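PDB 6O0A: flavohemoglobin from Malassezia yamatoensis, which probably detoxifies nitric oxide, passing electrons from NAD(P)H through FAD to a globin-bound heme, and is required for NO resistance in Malassezia. Local coordinates for residues 199-211 and 222-236. Numbering follows the deposited sequence. Where two conformers were deposited one is given.
Sequences MTPGKAGQYISIY and RQFTLLPSEETQRRI. With FAD (flavin-adenine dinucleotide), chain B.
R234 grips the backbone of T200: its NH2 donates to T200 O at 2.7 Å, in the carbonyl plane and on a lone pair, while NH1 adds a weak second bond to the same oxygen. Water 1 accepts from T200 N and, weakly, from R234 NH2. M199 closes over one face of the guanidinium, its CE 3.5 Å from R234 CZ; a bend at chi3 (60°) turns this methyl back over the group.

Strands 207-211 and 222-225 pair as an antiparallel hairpin. I208 and F224 exchange two backbone hydrogen bonds, as do I210 and R222, and L226 N extends the pairing to Q206 O at 2.9 Å. Beside it, water 2 bridges G205 N, Q206 O and L226 O. On the face carrying S209 and Q223, Q223 NE2 donates to S209 OG at 3.0 Å, with the hydroxyl in the amide plane; S209 OG also bonds S108 of helix 96-108, in the globin part.

The outer strand of the hairpin holds FAD. R222 NE donates to FAD O2P at 2.8 Å and its NH2 to FAD O1A, so that one guanidinium spans both phosphates. FAD O2' donates to Q223 O, and T225 N bonds FAD N5 at 3.2 Å and FAD O4.

On the face carrying I208, I210 and F224, the packing is between apolar side chains. I208 CG1 meets L226 CD2 at 3.8 Å, the two side chains crossing at about a right angle, and I208 CD1 reaches CG2 of I236. I210 sets CG2 against the edge of the F224 ring, 3.6 Å from CE2.

These contacts belong to the FAD-binding barrel of the ferredoxin reductase family, whose R-x-[YF]-[ST] motif reads R222-Q223-F224-T225 here; the arginine's charge probably offsets that of the pyrophosphate, and the T225 N-H, shared between N5 and O4, may polarise that edge of the flavin.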
# COMPACT_ATOMS: atom_id res chain seq x y z
N MET A 199 -16.56 4.83 13.85
CA MET A 199 -15.80 4.19 12.78
C MET A 199 -16.22 4.74 11.42
O MET A 199 -17.41 4.87 11.13
CB MET A 199 -16.01 2.68 12.79
CG MET A 199 -15.39 1.98 14.00
SD MET A 199 -15.90 0.25 14.08
CE MET A 199 -15.27 -0.37 12.52
N THR A 200 -15.22 5.07 10.59
CA THR A 200 -15.48 5.35 9.18
C THR A 200 -15.76 4.04 8.46
O THR A 200 -15.01 3.07 8.64
CB THR A 200 -14.26 6.03 8.55
OG1 THR A 200 -13.98 7.24 9.26
CG2 THR A 200 -14.54 6.36 7.10
N PRO A 201 -16.82 3.96 7.65
CA PRO A 201 -17.06 2.74 6.87
C PRO A 201 -15.93 2.50 5.88
O PRO A 201 -15.52 3.40 5.15
CB PRO A 201 -18.39 3.03 6.16
CG PRO A 201 -19.04 4.10 6.96
CD PRO A 201 -17.90 4.94 7.50
N GLY A 202 -15.43 1.28 5.87
CA GLY A 202 -14.40 0.91 4.92
C GLY A 202 -14.99 0.52 3.57
O GLY A 202 -16.14 0.11 3.47
N LYS A 203 -14.18 0.69 2.54
CA LYS A 203 -14.50 0.23 1.19
C LYS A 203 -13.68 -1.00 0.88
O LYS A 203 -12.53 -1.12 1.31
CB LYS A 203 -14.23 1.33 0.16
CG LYS A 203 -14.98 2.64 0.44
CD LYS A 203 -14.88 3.62 -0.71
CE LYS A 203 -13.43 3.96 -1.03
NZ LYS A 203 -13.31 5.16 -1.92
N ALA A 204 -14.27 -1.94 0.13
CA ALA A 204 -13.56 -3.18 -0.16
C ALA A 204 -12.25 -2.89 -0.89
O ALA A 204 -12.23 -2.17 -1.90
CB ALA A 204 -14.45 -4.11 -0.99
N GLY A 205 -11.16 -3.47 -0.37
CA GLY A 205 -9.82 -3.21 -0.84
C GLY A 205 -9.03 -2.27 0.05
O GLY A 205 -7.80 -2.21 -0.06
N GLN A 206 -9.70 -1.54 0.94
CA GLN A 206 -8.95 -0.61 1.77
C GLN A 206 -8.25 -1.35 2.91
O GLN A 206 -8.53 -2.51 3.23
CB GLN A 206 -9.86 0.48 2.32
CG GLN A 206 -10.37 1.44 1.23
CD GLN A 206 -11.07 2.65 1.80
OE1 GLN A 206 -11.89 2.53 2.71
NE2 GLN A 206 -10.73 3.83 1.29
N TYR A 207 -7.30 -0.64 3.52
CA TYR A 207 -6.47 -1.16 4.59
C TYR A 207 -6.54 -0.22 5.78
O TYR A 207 -7.00 0.92 5.67
CB TYR A 207 -5.01 -1.32 4.14
CG TYR A 207 -4.38 -0.02 3.65
CD1 TYR A 207 -3.80 0.88 4.54
CD2 TYR A 207 -4.35 0.30 2.30
CE1 TYR A 207 -3.21 2.05 4.09
CE2 TYR A 207 -3.77 1.46 1.85
CZ TYR A 207 -3.20 2.33 2.75
OH TYR A 207 -2.62 3.48 2.28
N ILE A 208 -6.06 -0.71 6.92
CA ILE A 208 -5.86 0.12 8.10
C ILE A 208 -4.40 -0.01 8.50
O ILE A 208 -3.71 -0.97 8.15
CB ILE A 208 -6.79 -0.26 9.28
CG1 ILE A 208 -6.85 -1.77 9.52
CG2 ILE A 208 -8.23 0.24 9.02
CD1 ILE A 208 -5.64 -2.40 10.17
N SER A 209 -3.92 0.97 9.24
CA SER A 209 -2.66 0.85 9.97
C SER A 209 -2.99 0.47 11.41
O SER A 209 -3.82 1.13 12.05
CB SER A 209 -1.85 2.15 9.93
OG SER A 209 -1.33 2.43 8.64
N ILE A 210 -2.37 -0.60 11.90
CA ILE A 210 -2.50 -1.03 13.28
C ILE A 210 -1.16 -0.81 13.97
O ILE A 210 -0.09 -0.98 13.35
CB ILE A 210 -2.98 -2.49 13.37
CG1 ILE A 210 -3.27 -2.87 14.83
CG2 ILE A 210 -1.98 -3.44 12.74
CD1 ILE A 210 -4.16 -4.07 14.97
N TYR A 211 -1.22 -0.44 15.25
CA TYR A 211 -0.07 0.03 16.02
C TYR A 211 0.18 -0.88 17.21
O TYR A 211 -0.74 -1.21 17.95
CB TYR A 211 -0.31 1.47 16.52
CG TYR A 211 -0.38 2.50 15.42
CD1 TYR A 211 -1.48 2.56 14.56
CD2 TYR A 211 0.65 3.40 15.24
CE1 TYR A 211 -1.54 3.50 13.54
CE2 TYR A 211 0.60 4.36 14.23
CZ TYR A 211 -0.50 4.39 13.38
OH TYR A 211 -0.55 5.33 12.37
N ARG A 222 1.86 -0.98 11.02
CA ARG A 222 1.90 -1.74 9.78
C ARG A 222 0.50 -1.73 9.18
O ARG A 222 -0.49 -1.61 9.91
CB ARG A 222 2.34 -3.19 10.00
CG ARG A 222 3.73 -3.37 10.65
CD ARG A 222 4.84 -2.86 9.74
NE ARG A 222 6.18 -3.23 10.20
CZ ARG A 222 7.04 -2.41 10.81
NH1 ARG A 222 6.71 -1.15 11.08
NH2 ARG A 222 8.24 -2.86 11.15
N GLN A 223 0.41 -1.87 7.86
CA GLN A 223 -0.87 -1.87 7.15
C GLN A 223 -1.37 -3.29 6.88
O GLN A 223 -0.59 -4.17 6.53
CB GLN A 223 -0.78 -1.12 5.82
CG GLN A 223 -0.49 0.37 5.99
CD GLN A 223 0.96 0.65 6.32
OE1 GLN A 223 1.86 0.16 5.64
NE2 GLN A 223 1.19 1.47 7.35
N PHE A 224 -2.68 -3.48 7.03
CA PHE A 224 -3.32 -4.74 6.66
C PHE A 224 -4.66 -4.48 6.00
O PHE A 224 -5.40 -3.59 6.40
CB PHE A 224 -3.48 -5.67 7.88
CG PHE A 224 -2.18 -5.99 8.54
CD1 PHE A 224 -1.34 -6.96 8.01
CD2 PHE A 224 -1.77 -5.30 9.67
CE1 PHE A 224 -0.12 -7.23 8.61
CE2 PHE A 224 -0.56 -5.57 10.27
CZ PHE A 224 0.27 -6.54 9.74
N THR A 225 -4.95 -5.28 4.97
CA THR A 225 -6.20 -5.16 4.23
C THR A 225 -7.40 -5.59 5.07
O THR A 225 -7.37 -6.63 5.73
CB THR A 225 -6.10 -6.03 2.97
OG1 THR A 225 -4.98 -5.59 2.20
CG2 THR A 225 -7.38 -5.90 2.13
N LEU A 226 -8.46 -4.79 5.04
CA LEU A 226 -9.68 -5.12 5.76
C LEU A 226 -10.39 -6.30 5.12
O LEU A 226 -10.50 -6.40 3.89
CB LEU A 226 -10.61 -3.92 5.79
CG LEU A 226 -10.07 -2.83 6.71
CD1 LEU A 226 -10.97 -1.59 6.62
CD2 LEU A 226 -10.01 -3.36 8.15
N LEU A 227 -10.90 -7.19 5.96
CA LEU A 227 -11.62 -8.39 5.56
C LEU A 227 -13.09 -8.34 5.95
O LEU A 227 -13.49 -7.58 6.84
CB LEU A 227 -10.96 -9.63 6.20
CG LEU A 227 -9.53 -9.93 5.75
CD1 LEU A 227 -8.97 -11.06 6.58
CD2 LEU A 227 -9.51 -10.28 4.25
N PRO A 228 -13.93 -9.16 5.32
CA PRO A 228 -15.37 -9.14 5.63
C PRO A 228 -15.65 -9.32 7.12
O PRO A 228 -15.13 -10.23 7.77
CB PRO A 228 -15.93 -10.30 4.81
CG PRO A 228 -15.00 -10.42 3.66
CD PRO A 228 -13.63 -10.05 4.18
N SER A 229 -16.50 -8.45 7.66
CA SER A 229 -16.81 -8.45 9.08
C SER A 229 -18.08 -7.65 9.30
O SER A 229 -18.65 -7.08 8.37
CB SER A 229 -15.64 -7.87 9.89
OG SER A 229 -15.60 -6.47 9.68
N GLU A 230 -18.53 -7.60 10.55
CA GLU A 230 -19.59 -6.68 10.91
C GLU A 230 -19.09 -5.25 10.74
O GLU A 230 -17.89 -5.00 10.75
CB GLU A 230 -20.04 -6.90 12.35
CG GLU A 230 -20.50 -8.30 12.64
CD GLU A 230 -22.00 -8.39 12.68
OE1 GLU A 230 -22.58 -8.12 13.75
OE2 GLU A 230 -22.60 -8.72 11.64
N GLU A 231 -20.03 -4.31 10.62
CA GLU A 231 -19.63 -2.91 10.46
C GLU A 231 -19.04 -2.35 11.74
O GLU A 231 -18.37 -1.32 11.70
CB GLU A 231 -20.82 -2.08 9.99
CG GLU A 231 -20.87 -1.94 8.47
CD GLU A 231 -22.29 -1.99 7.92
OE1 GLU A 231 -23.23 -2.28 8.70
OE2 GLU A 231 -22.46 -1.76 6.70
N THR A 232 -19.27 -3.02 12.86
CA THR A 232 -18.71 -2.65 14.16
C THR A 232 -17.33 -3.26 14.40
O THR A 232 -16.82 -3.17 15.53
CB THR A 232 -19.67 -3.09 15.26
OG1 THR A 232 -19.96 -4.48 15.08
CG2 THR A 232 -20.96 -2.30 15.17
N GLN A 233 -16.71 -3.87 13.38
CA GLN A 233 -15.47 -4.61 13.53
C GLN A 233 -14.44 -4.19 12.48
O GLN A 233 -14.79 -3.72 11.39
CB GLN A 233 -15.72 -6.12 13.41
CG GLN A 233 -16.66 -6.63 14.46
CD GLN A 233 -17.09 -8.06 14.21
OE1 GLN A 233 -17.14 -8.53 13.07
NE2 GLN A 233 -17.40 -8.77 15.28
N ARG A 234 -13.16 -4.38 12.82
CA ARG A 234 -12.07 -4.38 11.86
C ARG A 234 -11.43 -5.75 11.90
O ARG A 234 -10.99 -6.20 12.96
CB ARG A 234 -11.02 -3.31 12.18
CG ARG A 234 -11.57 -1.90 12.21
CD ARG A 234 -11.94 -1.40 10.82
NE ARG A 234 -12.13 0.05 10.85
CZ ARG A 234 -13.01 0.72 10.12
NH1 ARG A 234 -13.80 0.08 9.26
NH2 ARG A 234 -13.11 2.03 10.25
N ARG A 235 -11.39 -6.43 10.75
CA ARG A 235 -10.84 -7.77 10.65
C ARG A 235 -9.69 -7.78 9.67
O ARG A 235 -9.79 -7.20 8.59
CB ARG A 235 -11.92 -8.77 10.22
CG ARG A 235 -11.39 -10.17 10.01
CD ARG A 235 -12.46 -11.04 9.35
NE ARG A 235 -11.91 -12.34 8.96
CZ ARG A 235 -12.39 -13.05 7.95
NH1 ARG A 235 -13.41 -12.59 7.24
NH2 ARG A 235 -11.85 -14.23 7.64
N ILE A 236 -8.59 -8.43 10.06
CA ILE A 236 -7.38 -8.53 9.25
C ILE A 236 -6.79 -9.92 9.42
O ILE A 236 -6.99 -10.58 10.45
CB ILE A 236 -6.33 -7.45 9.62
CG1 ILE A 236 -5.91 -7.62 11.09
CG2 ILE A 236 -6.88 -6.05 9.35
CD1 ILE A 236 -4.82 -6.62 11.53
PA FAD B . 9.10 -5.54 8.73
O1A FAD B . 9.69 -5.31 10.07
O2A FAD B . 8.40 -4.36 8.11
O5B FAD B . 10.23 -6.07 7.73
C5B FAD B . 9.94 -6.17 6.33
C4B FAD B . 11.23 -6.62 5.68
O4B FAD B . 12.26 -5.65 5.96
C3B FAD B . 11.79 -7.94 6.20
O3B FAD B . 11.21 -9.07 5.55
C2B FAD B . 13.27 -7.81 5.86
O2B FAD B . 13.54 -8.17 4.51
C1B FAD B . 13.52 -6.31 6.05
N9A FAD B . 14.12 -5.97 7.34
C8A FAD B . 13.51 -6.01 8.56
N7A FAD B . 14.31 -5.73 9.57
C5A FAD B . 15.53 -5.49 8.96
C6A FAD B . 16.80 -5.21 9.48
N6A FAD B . 17.06 -5.09 10.79
N1A FAD B . 17.83 -5.07 8.61
C2A FAD B . 17.58 -5.20 7.30
N3A FAD B . 16.42 -5.48 6.69
C4A FAD B . 15.43 -5.62 7.58
N1 FAD B . 0.42 -8.25 5.28
C2 FAD B . -0.39 -9.29 5.65
O2 FAD B . 0.06 -10.28 6.24
N3 FAD B . -1.75 -9.24 5.36
C4 FAD B . -2.40 -8.20 4.72
O4 FAD B . -3.62 -8.24 4.54
C4X FAD B . -1.54 -7.10 4.34
N5 FAD B . -2.08 -6.08 3.73
C5X FAD B . -1.25 -5.03 3.37
C6 FAD B . -1.81 -3.93 2.70
C7 FAD B . -1.02 -2.85 2.32
C7M FAD B . -1.65 -1.70 1.57
C8 FAD B . 0.35 -2.84 2.64
C8M FAD B . 1.22 -1.67 2.28
C9 FAD B . 0.90 -3.93 3.29
C9A FAD B . 0.12 -5.03 3.64
N10 FAD B . 0.67 -6.16 4.30
C10 FAD B . -0.14 -7.21 4.66
C1' FAD B . 2.08 -6.18 4.70
C2' FAD B . 2.31 -5.60 6.09
O2' FAD B . 1.95 -4.22 6.09
C3' FAD B . 3.76 -5.76 6.55
O3' FAD B . 4.64 -5.22 5.56
C4' FAD B . 4.16 -7.21 6.82
O4' FAD B . 3.19 -7.80 7.69
C5' FAD B . 5.55 -7.34 7.40
O5' FAD B . 5.60 -6.62 8.65
P FAD B . 6.79 -6.96 9.66
O1P FAD B . 6.77 -8.34 10.22
O2P FAD B . 6.75 -5.91 10.74
O3P FAD B . 8.12 -6.79 8.79
O HOH W 1 -12.57 4.60 11.53
O HOH W 2 -10.57 -4.31 2.17
O HOH W 3 -5.33 -3.13 1.00